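Local coordinates for DMATS type aromatic prenyltransferase (Streptomyces coelicolor, PDB 6ZS0), which probably transfers a dimethylallyl group to carbon 5 of the tryptophan indole ring, as a bacterial DMATS-type aromatic prenyltransferase with an ABBA-barrel fold, at residues E118-D121 with L122-P126; A164-R167 with E168-R172; D37-G40 with P41-Q44. All coordinates share one frame; numbering follows the deposited sequence. Where two conformers were deposited one is given.

Contact 1 (E118-D121 with L122-P126)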
ATOM      1  N   GLU A 118      12.918   7.162  16.794  1.00 24.04           N
ATOM      2  CA  GLU A 118      14.107   7.828  16.215  1.00 25.82           C
ATOM      3  C   GLU A 118      13.705   8.835  15.131  1.00 24.48           C
ATOM      4  O   GLU A 118      14.513   9.736  14.889  1.00 25.09           O
ATOM      5  CB  GLU A 118      15.072   6.801  15.615  1.00 28.10           C
ATOM      6  CG  GLU A 118      15.844   6.040  16.641  1.00 31.07           C
ATOM      7  CD  GLU A 118      16.976   6.823  17.290  1.00 34.01           C
ATOM      8  OE1 GLU A 118      17.282   7.969  16.811  1.00 35.90           O
ATOM      9  OE2 GLU A 118      17.546   6.301  18.261  1.00 37.31           O
ATOM     10  N   LEU A 119      12.507   8.708  14.527  1.00 22.84           N
ATOM     11  CA  LEU A 119      12.102   9.495  13.321  1.00 22.86           C
ATOM     12  C   LEU A 119      11.012  10.524  13.612  1.00 21.78           C
ATOM     13  O   LEU A 119      10.744  11.329  12.705  1.00 21.73           O
ATOM     14  CB  LEU A 119      11.582   8.531  12.255  1.00 23.00           C
ATOM     15  CG  LEU A 119      12.582   7.503  11.748  1.00 23.74           C
ATOM     16  CD1 LEU A 119      12.000   6.753  10.574  1.00 24.35           C
ATOM     17  CD2 LEU A 119      13.907   8.131  11.379  1.00 24.68           C
ATOM     18  N   LEU A 120      10.371  10.508  14.782  1.00 21.80           N
ATOM     19  CA  LEU A 120       9.080  11.233  14.968  1.00 22.51           C
ATOM     20  C   LEU A 120       9.237  12.747  14.812  1.00 22.87           C
ATOM     21  O   LEU A 120       8.305  13.380  14.300  1.00 22.64           O
ATOM     22  CB  LEU A 120       8.483  10.886  16.334  1.00 23.04           C
ATOM     23  CG  LEU A 120       7.953   9.463  16.468  1.00 23.37           C
ATOM     24  CD1 LEU A 120       7.269   9.298  17.796  1.00 23.78           C
ATOM     25  CD2 LEU A 120       7.008   9.096  15.327  1.00 23.55           C
ATOM     26  N   ASP A 121      10.340  13.341  15.260  1.00 23.38           N
ATOM     27  CA  ASP A 121      10.509  14.806  15.114  1.00 24.32           C
ATOM     28  C   ASP A 121      10.587  15.177  13.630  1.00 23.59           C
ATOM     29  O   ASP A 121      10.121  16.288  13.277  1.00 24.92           O
ATOM     30  CB  ASP A 121      11.727  15.342  15.845  1.00 25.45           C
ATOM     31  CG  ASP A 121      12.996  14.683  15.390  1.00 26.78           C
ATOM     32  OD1 ASP A 121      13.086  13.459  15.559  1.00 27.69           O
ATOM     33  OD2 ASP A 121      13.851  15.384  14.843  1.00 28.28           O
ATOM     34  N   LEU A 122      11.146  14.304  12.784  1.00 21.88           N
ATOM     35  CA  LEU A 122      11.254  14.572  11.328  1.00 21.35           C
ATOM     36  C   LEU A 122       9.862  14.520  10.704  1.00 20.17           C
ATOM     37  O   LEU A 122       9.582  15.347   9.814  1.00 19.60           O
ATOM     38  CB  LEU A 122      12.141  13.537  10.643  1.00 22.03           C
ATOM     39  CG  LEU A 122      13.621  13.540  11.014  1.00 22.89           C
ATOM     40  CD1 LEU A 122      14.286  12.308  10.455  1.00 23.29           C
ATOM     41  CD2 LEU A 122      14.313  14.793  10.506  1.00 23.60           C
ATOM     42  N   PHE A 123       9.024  13.557  11.116  1.00 18.39           N
ATOM     43  CA  PHE A 123       7.815  13.170  10.349  1.00 18.04           C
ATOM     44  C   PHE A 123       6.520  13.654  10.997  1.00 18.02           C
ATOM     45  O   PHE A 123       5.504  13.680  10.276  1.00 17.72           O
ATOM     46  CB  PHE A 123       7.837  11.670  10.076  1.00 17.61           C
ATOM     47  CG  PHE A 123       8.875  11.250   9.074  1.00 17.64           C
ATOM     48  CD1 PHE A 123      10.033  10.586   9.472  1.00 17.90           C
ATOM     49  CD2 PHE A 123       8.710  11.532   7.724  1.00 17.31           C
ATOM     50  CE1 PHE A 123      10.998  10.209   8.545  1.00 17.89           C
ATOM     51  CE2 PHE A 123       9.656  11.122   6.808  1.00 17.71           C
ATOM     52  CZ  PHE A 123      10.805  10.479   7.220  1.00 18.07           C
ATOM     53  N   LEU A 124       6.537  14.059  12.274  1.00 18.79           N
ATOM     54  CA  LEU A 124       5.338  14.588  12.984  1.00 20.19           C
ATOM     55  C   LEU A 124       5.652  15.951  13.600  1.00 21.29           C
ATOM     56  O   LEU A 124       5.622  16.122  14.823  1.00 22.25           O
ATOM     57  CB  LEU A 124       4.905  13.571  14.045  1.00 20.80           C
ATOM     58  CG  LEU A 124       4.411  12.221  13.501  1.00 21.11           C
ATOM     59  CD1 LEU A 124       3.979  11.323  14.646  1.00 21.58           C
ATOM     60  CD2 LEU A 124       3.274  12.367  12.500  1.00 21.48           C
ATOM     61  N   PRO A 125       6.000  16.954  12.776  1.00 21.66           N
ATOM     62  CA  PRO A 125       6.188  18.313  13.272  1.00 22.83           C
ATOM     63  C   PRO A 125       4.854  19.034  13.440  1.00 24.78           C
ATOM     64  O   PRO A 125       3.811  18.532  13.030  1.00 24.25           O
ATOM     65  CB  PRO A 125       6.993  18.961  12.144  1.00 22.90           C
ATOM     66  CG  PRO A 125       6.424  18.290  10.882  1.00 22.19           C
ATOM     67  CD  PRO A 125       6.239  16.848  11.323  1.00 21.59           C
ATOM     68  N   PRO A 126       4.831  20.241  14.037  1.00 26.50           N
ATOM     69  CA  PRO A 126       3.634  21.083  13.990  1.00 27.80           C
ATOM     70  C   PRO A 126       3.430  21.653  12.572  1.00 27.83           C
ATOM     71  O   PRO A 126       4.347  21.669  11.798  1.00 30.37           O
ATOM     72  CB  PRO A 126       3.915  22.173  15.045  1.00 28.26           C
ATOM     73  CG  PRO A 126       5.436  22.231  15.149  1.00 28.42           C
ATOM     74  CD  PRO A 126       5.931  20.843  14.808  1.00 27.71           C
TER

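Contact 2 (A164-R167 with E168-R172)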
ATOM      1  N   ALA A 164      16.274  15.902   2.012  1.00 23.93           N
ATOM      2  CA  ALA A 164      17.051  16.071   3.260  1.00 23.84           C
ATOM      3  C   ALA A 164      16.427  15.215   4.368  1.00 23.29           C
ATOM      4  O   ALA A 164      17.177  14.632   5.221  1.00 23.89           O
ATOM      5  CB  ALA A 164      17.096  17.535   3.641  1.00 24.41           C
ATOM      6  N   THR A 165      15.094  15.133   4.371  1.00 22.12           N
ATOM      7  CA  THR A 165      14.360  14.340   5.390  1.00 21.70           C
ATOM      8  C   THR A 165      14.679  12.856   5.202  1.00 20.95           C
ATOM      9  O   THR A 165      14.944  12.206   6.203  1.00 21.10           O
ATOM     10  CB  THR A 165      12.866  14.663   5.350  1.00 21.25           C
ATOM     11  OG1 THR A 165      12.769  16.067   5.549  1.00 22.10           O
ATOM     12  CG2 THR A 165      12.071  13.946   6.414  1.00 21.22           C
ATOM     13  N   VAL A 166      14.659  12.337   3.970  1.00 20.55           N
ATOM     14  CA  VAL A 166      14.956  10.903   3.704  1.00 20.81           C
ATOM     15  C   VAL A 166      16.418  10.619   4.086  1.00 21.69           C
ATOM     16  O   VAL A 166      16.693   9.573   4.746  1.00 20.64           O
ATOM     17  CB  VAL A 166      14.658  10.498   2.255  1.00 20.69           C
ATOM     18  CG1 VAL A 166      15.107   9.079   1.984  1.00 20.94           C
ATOM     19  CG2 VAL A 166      13.179  10.671   1.895  1.00 20.83           C
ATOM     20  N   ARG A 167      17.332  11.485   3.664  1.00 22.99           N
ATOM     21  CA  ARG A 167      18.767  11.280   3.954  1.00 24.46           C
ATOM     22  C   ARG A 167      18.966  11.201   5.472  1.00 23.94           C
ATOM     23  O   ARG A 167      19.635  10.287   5.922  1.00 23.89           O
ATOM     24  CB  ARG A 167      19.607  12.382   3.312  1.00 26.17           C
ATOM     25  CG  ARG A 167      21.078  12.313   3.693  1.00 28.12           C
ATOM     26  CD  ARG A 167      21.841  13.513   3.198  1.00 29.68           C
ATOM     27  NE  ARG A 167      21.838  13.641   1.746  1.00 30.58           N
ATOM     28  CZ  ARG A 167      22.633  12.961   0.910  1.00 31.68           C
ATOM     29  NH1 ARG A 167      22.571  13.193  -0.391  1.00 32.47           N
ATOM     30  NH2 ARG A 167      23.477  12.050   1.362  1.00 32.87           N
ATOM     31  N   GLU A 168      18.374  12.117   6.243  1.00 24.31           N
ATOM     32  CA  GLU A 168      18.540  12.160   7.712  1.00 24.62           C
ATOM     33  C   GLU A 168      17.878  10.929   8.327  1.00 23.43           C
ATOM     34  O   GLU A 168      18.467  10.326   9.225  1.00 23.45           O
ATOM     35  CB  GLU A 168      17.957  13.443   8.304  1.00 25.95           C
ATOM     36  CG  GLU A 168      18.020  13.498   9.823  1.00 27.09           C
ATOM     37  CD  GLU A 168      19.409  13.419  10.455  1.00 28.49           C
ATOM     38  OE1 GLU A 168      20.427  13.453   9.712  1.00 29.82           O
ATOM     39  OE2 GLU A 168      19.465  13.330  11.690  1.00 29.32           O
ATOM     40  N   ALA A 169      16.690  10.535   7.852  1.00 22.00           N
ATOM     41  CA  ALA A 169      16.015   9.321   8.379  1.00 21.52           C
ATOM     42  C   ALA A 169      16.930   8.100   8.235  1.00 21.72           C
ATOM     43  O   ALA A 169      17.093   7.340   9.214  1.00 21.96           O
ATOM     44  CB  ALA A 169      14.695   9.102   7.681  1.00 20.56           C
ATOM     45  N   LEU A 170      17.521   7.916   7.061  1.00 22.49           N
ATOM     46  CA  LEU A 170      18.317   6.697   6.768  1.00 23.42           C
ATOM     47  C   LEU A 170      19.553   6.700   7.670  1.00 24.88           C
ATOM     48  O   LEU A 170      19.852   5.657   8.261  1.00 24.63           O
ATOM     49  CB  LEU A 170      18.677   6.663   5.288  1.00 23.69           C
ATOM     50  CG  LEU A 170      17.505   6.353   4.359  1.00 23.47           C
ATOM     51  CD1 LEU A 170      17.908   6.578   2.908  1.00 23.72           C
ATOM     52  CD2 LEU A 170      17.009   4.927   4.570  1.00 23.92           C
ATOM     53  N   ARG A 171      20.184   7.860   7.821  1.00 26.61           N
ATOM     54  CA  ARG A 171      21.352   8.026   8.723  1.00 28.98           C
ATOM     55  C   ARG A 171      20.975   7.600  10.144  1.00 28.95           C
ATOM     56  O   ARG A 171      21.704   6.797  10.747  1.00 29.74           O
ATOM     57  CB  ARG A 171      21.851   9.470   8.705  1.00 30.66           C
ATOM     58  CG  ARG A 171      23.146   9.662   9.474  1.00 32.81           C
ATOM     59  CD  ARG A 171      23.360  11.088   9.909  1.00 34.18           C
ATOM     60  NE  ARG A 171      22.387  11.583  10.870  1.00 34.85           N
ATOM     61  CZ  ARG A 171      22.347  11.265  12.164  1.00 35.43           C
ATOM     62  NH1 ARG A 171      23.215  10.418  12.687  1.00 36.46           N
ATOM     63  NH2 ARG A 171      21.422  11.797  12.940  1.00 36.00           N
ATOM     64  N   ARG A 172      19.884   8.126  10.676  1.00 28.12           N
ATOM     65  CA  ARG A 172      19.452   7.821  12.054  1.00 28.29           C
ATOM     66  C   ARG A 172      19.165   6.320  12.190  1.00 28.44           C
ATOM     67  O   ARG A 172      19.281   5.817  13.311  1.00 27.98           O
ATOM     68  CB  ARG A 172      18.222   8.634  12.433  1.00 28.38           C
ATOM     69  CG  ARG A 172      18.431  10.141  12.456  1.00 28.09           C
ATOM     70  CD  ARG A 172      17.144  10.749  12.922  1.00 27.52           C
ATOM     71  NE  ARG A 172      17.139  12.201  13.003  1.00 26.97           N
ATOM     72  CZ  ARG A 172      16.169  12.904  13.578  1.00 27.00           C
ATOM     73  NH1 ARG A 172      15.142  12.286  14.143  1.00 26.33           N
ATOM     74  NH2 ARG A 172      16.243  14.226  13.623  1.00 27.46           N
TER

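Contact 3 (D37-G40 with P41-Q44)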
ATOM      1  N   ASP A  37     -10.615  -1.309  15.564  1.00 21.66           N
ATOM      2  CA  ASP A  37      -9.921  -0.519  16.616  1.00 23.59           C
ATOM      3  C   ASP A  37      -8.988   0.513  15.963  1.00 23.13           C
ATOM      4  O   ASP A  37      -8.922   1.622  16.459  1.00 23.89           O
ATOM      5  CB  ASP A  37      -9.139  -1.409  17.588  1.00 26.06           C
ATOM      6  CG  ASP A  37      -8.650  -0.659  18.829  1.00 29.17           C
ATOM      7  OD1 ASP A  37      -9.486  -0.138  19.590  1.00 31.80           O
ATOM      8  OD2 ASP A  37      -7.432  -0.586  19.014  1.00 35.35           O
ATOM      9  N   ALA A  38      -8.304   0.131  14.888  1.00 22.92           N
ATOM     10  CA  ALA A  38      -7.371   1.011  14.138  1.00 23.24           C
ATOM     11  C   ALA A  38      -8.136   2.213  13.555  1.00 23.57           C
ATOM     12  O   ALA A  38      -7.624   3.323  13.614  1.00 24.22           O
ATOM     13  CB  ALA A  38      -6.658   0.208  13.096  1.00 23.30           C
ATOM     14  N   LEU A  39      -9.350   2.008  13.062  1.00 22.88           N
ATOM     15  CA  LEU A  39     -10.169   3.104  12.493  1.00 23.30           C
ATOM     16  C   LEU A  39     -10.635   4.057  13.592  1.00 24.45           C
ATOM     17  O   LEU A  39     -10.981   5.222  13.252  1.00 26.09           O
ATOM     18  CB  LEU A  39     -11.374   2.511  11.751  1.00 22.45           C
ATOM     19  CG  LEU A  39     -11.065   1.917  10.378  1.00 22.15           C
ATOM     20  CD1 LEU A  39     -12.254   1.145   9.839  1.00 22.74           C
ATOM     21  CD2 LEU A  39     -10.659   3.008   9.382  1.00 22.40           C
ATOM     22  N   GLY A  40     -10.720   3.591  14.841  1.00 23.61           N
ATOM     23  CA  GLY A  40     -11.225   4.372  15.972  1.00 25.36           C
ATOM     24  C   GLY A  40     -12.597   4.955  15.668  1.00 25.61           C
ATOM     25  O   GLY A  40     -13.458   4.266  15.137  1.00 24.95           O
ATOM     26  N   PRO A  41     -12.840   6.238  15.980  1.00 25.75           N
ATOM     27  CA  PRO A  41     -14.194   6.793  15.926  1.00 25.59           C
ATOM     28  C   PRO A  41     -14.881   6.645  14.572  1.00 24.66           C
ATOM     29  O   PRO A  41     -16.114   6.403  14.520  1.00 25.16           O
ATOM     30  CB  PRO A  41     -13.927   8.262  16.258  1.00 26.49           C
ATOM     31  CG  PRO A  41     -12.791   8.171  17.207  1.00 26.71           C
ATOM     32  CD  PRO A  41     -11.866   7.207  16.502  1.00 26.79           C
ATOM     33  N   VAL A  42     -14.126   6.764  13.475  0.50 23.51           N
ATOM     34  CA  VAL A  42     -14.733   6.783  12.111  0.50 22.46           C
ATOM     35  C   VAL A  42     -15.262   5.396  11.744  0.50 21.47           C
ATOM     36  O   VAL A  42     -16.020   5.334  10.776  0.50 21.07           O
ATOM     37  CB  VAL A  42     -13.794   7.311  11.005  0.50 22.40           C
ATOM     38  CG1 VAL A  42     -13.262   8.687  11.334  0.50 22.66           C
ATOM     39  CG2 VAL A  42     -12.661   6.355  10.680  0.50 22.43           C
ATOM     40  N   ALA A  43     -14.899   4.328  12.463  1.00 20.96           N
ATOM     41  CA  ALA A  43     -15.444   2.976  12.159  1.00 20.41           C
ATOM     42  C   ALA A  43     -16.973   3.042  12.236  1.00 20.07           C
ATOM     43  O   ALA A  43     -17.638   2.322  11.497  1.00 18.88           O
ATOM     44  CB  ALA A  43     -14.888   1.923  13.078  1.00 20.63           C
ATOM     45  N   GLN A  44     -17.501   3.893  13.115  1.00 20.63           N
ATOM     46  CA  GLN A  44     -18.951   3.996  13.381  1.00 21.67           C
ATOM     47  C   GLN A  44     -19.603   4.977  12.395  1.00 20.62           C
ATOM     48  O   GLN A  44     -20.826   5.157  12.458  1.00 20.58           O
ATOM     49  CB  GLN A  44     -19.195   4.396  14.833  1.00 24.36           C
ATOM     50  CG  GLN A  44     -18.911   3.261  15.811  1.00 27.64           C
ATOM     51  CD  GLN A  44     -20.196   2.656  16.324  1.00 31.20           C
ATOM     52  OE1 GLN A  44     -20.778   1.752  15.710  1.00 36.40           O
ATOM     53  NE2 GLN A  44     -20.673   3.182  17.449  1.00 32.66           N
TER
HETATM   54  O   HOH W   1     -10.803   7.713  13.372  1.00 32.42           O

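Contact 1 (E118-D121 with L122-P126)
Round the short helical stretch 120-123, the side chains of Leu119 and Leu120 meet those of Phe123 and Leu124. Two carbonyls hold the backbone here. Leu119 O accepts from Phe123 N at 3.2 Å, and a weak bond from Leu122 N shares the same oxygen. Leu120 O takes the N-H of Leu124 at 2.8 Å, while Phe123 N adds a weak second bond to it. Leu124 then leaves helical geometry, and Pro125, having no N-H to give, suits the chain beyond the turn.

The side chains pair four residues apart. Leu119 and Phe123 lie side by side and point the same way, with Leu119 CB 3.8 Å from Phe123 CD1 and Leu119 CD1 near CE1 of the ring. Leu119 O sits at the ring's edge, near its plane, 3.4 Å from Phe123 CD1. Leu120 and Leu124 run alongside each other in the same manner. Both have CG anti to the carbonyl carbon (chi1 -70° and -65°), which brings Leu120 CD2 within 3.8 Å of Leu124 CD1. Leucine suits both of these positions, because its branched end can meet the other leucine while the side chain also reaches Leu99.

The two pairs serve different neighbours among the outer helices of the ABBA barrel. Leu119 and Phe123 pack inward on Leu191 of barrel strand 191-195 and on helix 162-175, which Leu122 also touches, whereas Leu120 and Leu124 rest on Leu99 of helix 91-109.

Contact 2 (A164-R167 with E168-R172)
Val166 holds CG1 opposite its own backbone nitrogen (chi1 174°), and Leu170 turns its CG anti to the carbonyl carbon; the two side chains therefore run alongside each other, pointing the same way, with Val166 CG1 3.9 Å from Leu170 CD1. Glu168 extends first, its CG pointing away from its own N (chi1 176°), and then bends at chi2 (60°), which turns the carboxylate along helix 162-175 to meet Arg171, bent at chi3, and the extended Arg172.

Regular i to i+4 bonds carry both groups: Glu168 N to Ala164 O at 3.0 Å, Ala169 N to Thr165 O at 2.9 Å, then Leu170 N to Val166 O and Arg171 N to Arg167 O. Small Ala169 fits where its CB lies 3.4 Å from Thr165 O, and it faces Phe123 of helix 120-123. Val166 and Leu170 both pack on Val205 of strand 202-209, as apolar residues on the barrel side of an outer helix should.

Arg171 grips the carboxylate side-on: its NE reaches Glu168 OE1 at 2.9 Å and its NH2 reaches Glu168 OE2 on the syn side. Arg172 NE approaches Glu168 OE2 on the anti side, from the same face as Arg171 NH2. All three donors stand out of the carboxylate plane, while the oxygens lie in or near the guanidinium planes. With an alanine at Glu168, both guanidinium groups would probably lose their shared carboxylate, and Arg171 would be set free to turn.

Arg172 also binds Asp121 and the carbonyl of Glu118. In this salt-bridge network, the paired positive charges would be expected to keep Glu168 ionised.

Contact 3 (D37-G40 with P41-Q44)
Leu39 meets Ala43 through their CB atoms, 3.8 Å apart. It also meets Val42, whose side chain crosses that of Leu39 at about a right angle; in the one of two Val42 conformers described here, Val42 CG2 comes to 4.1 Å from Leu39 CD2. Alanine suits position 43 because its lone methyl fits beside Leu39 CB and Gly40 O together.

The backbone sets these groups in place. Ala43 N donates to Gly40 O at 3.0 Å, a fairly straight bond (159° at the hydrogen). Gly40 N in turn bonds to Asp37 O, and Gln44 N to Pro41 O, so the bonds span three residues.

Helix 25-39 and the turn that follows it lie on the outside of the ABBA barrel, ahead of strand 64-70. Gly40 is the first residue to leave helical phi and psi, and does so with positive phi (53°), a conformation easiest for a residue lacking a side chain; a CB there would also collide with Pro41 CD. The backbone then follows 3-10 geometry. Pro41, with phi near -56°, suits this 3-10 segment, since it has no N-H to satisfy and its ring restricts phi.

Farther out, Leu39 packs on Val82 of strand 77-82, as does Ala38, which also touches Met105 of helix 91-109; Asp37 meets Thr104 on that same helix. The backbone of Ala43 bonds to that of Gly7 in helix 6-20.

How the contacts relate
From the N terminus, contact 3 comes first, turning the chain just after helix 25-39 on its way to the first barrel strand, 64-70. Contact 1 follows at helix 120-123, ahead of strand 135-139, and contact 2 lies later in helix 162-175, before strand 191-195. Each closes only a local turn, so the three stand in series, and none nests in or crosses another. Contacts 1 and 2 nevertheless touch, joining two outer helices through a salt bridge and through the packing of Phe123 on Thr165. Contact 3 stays apart, its nearest atoms about 14 Å from contact 1, yet both contacts 1 and 3 lean on helix 91-109.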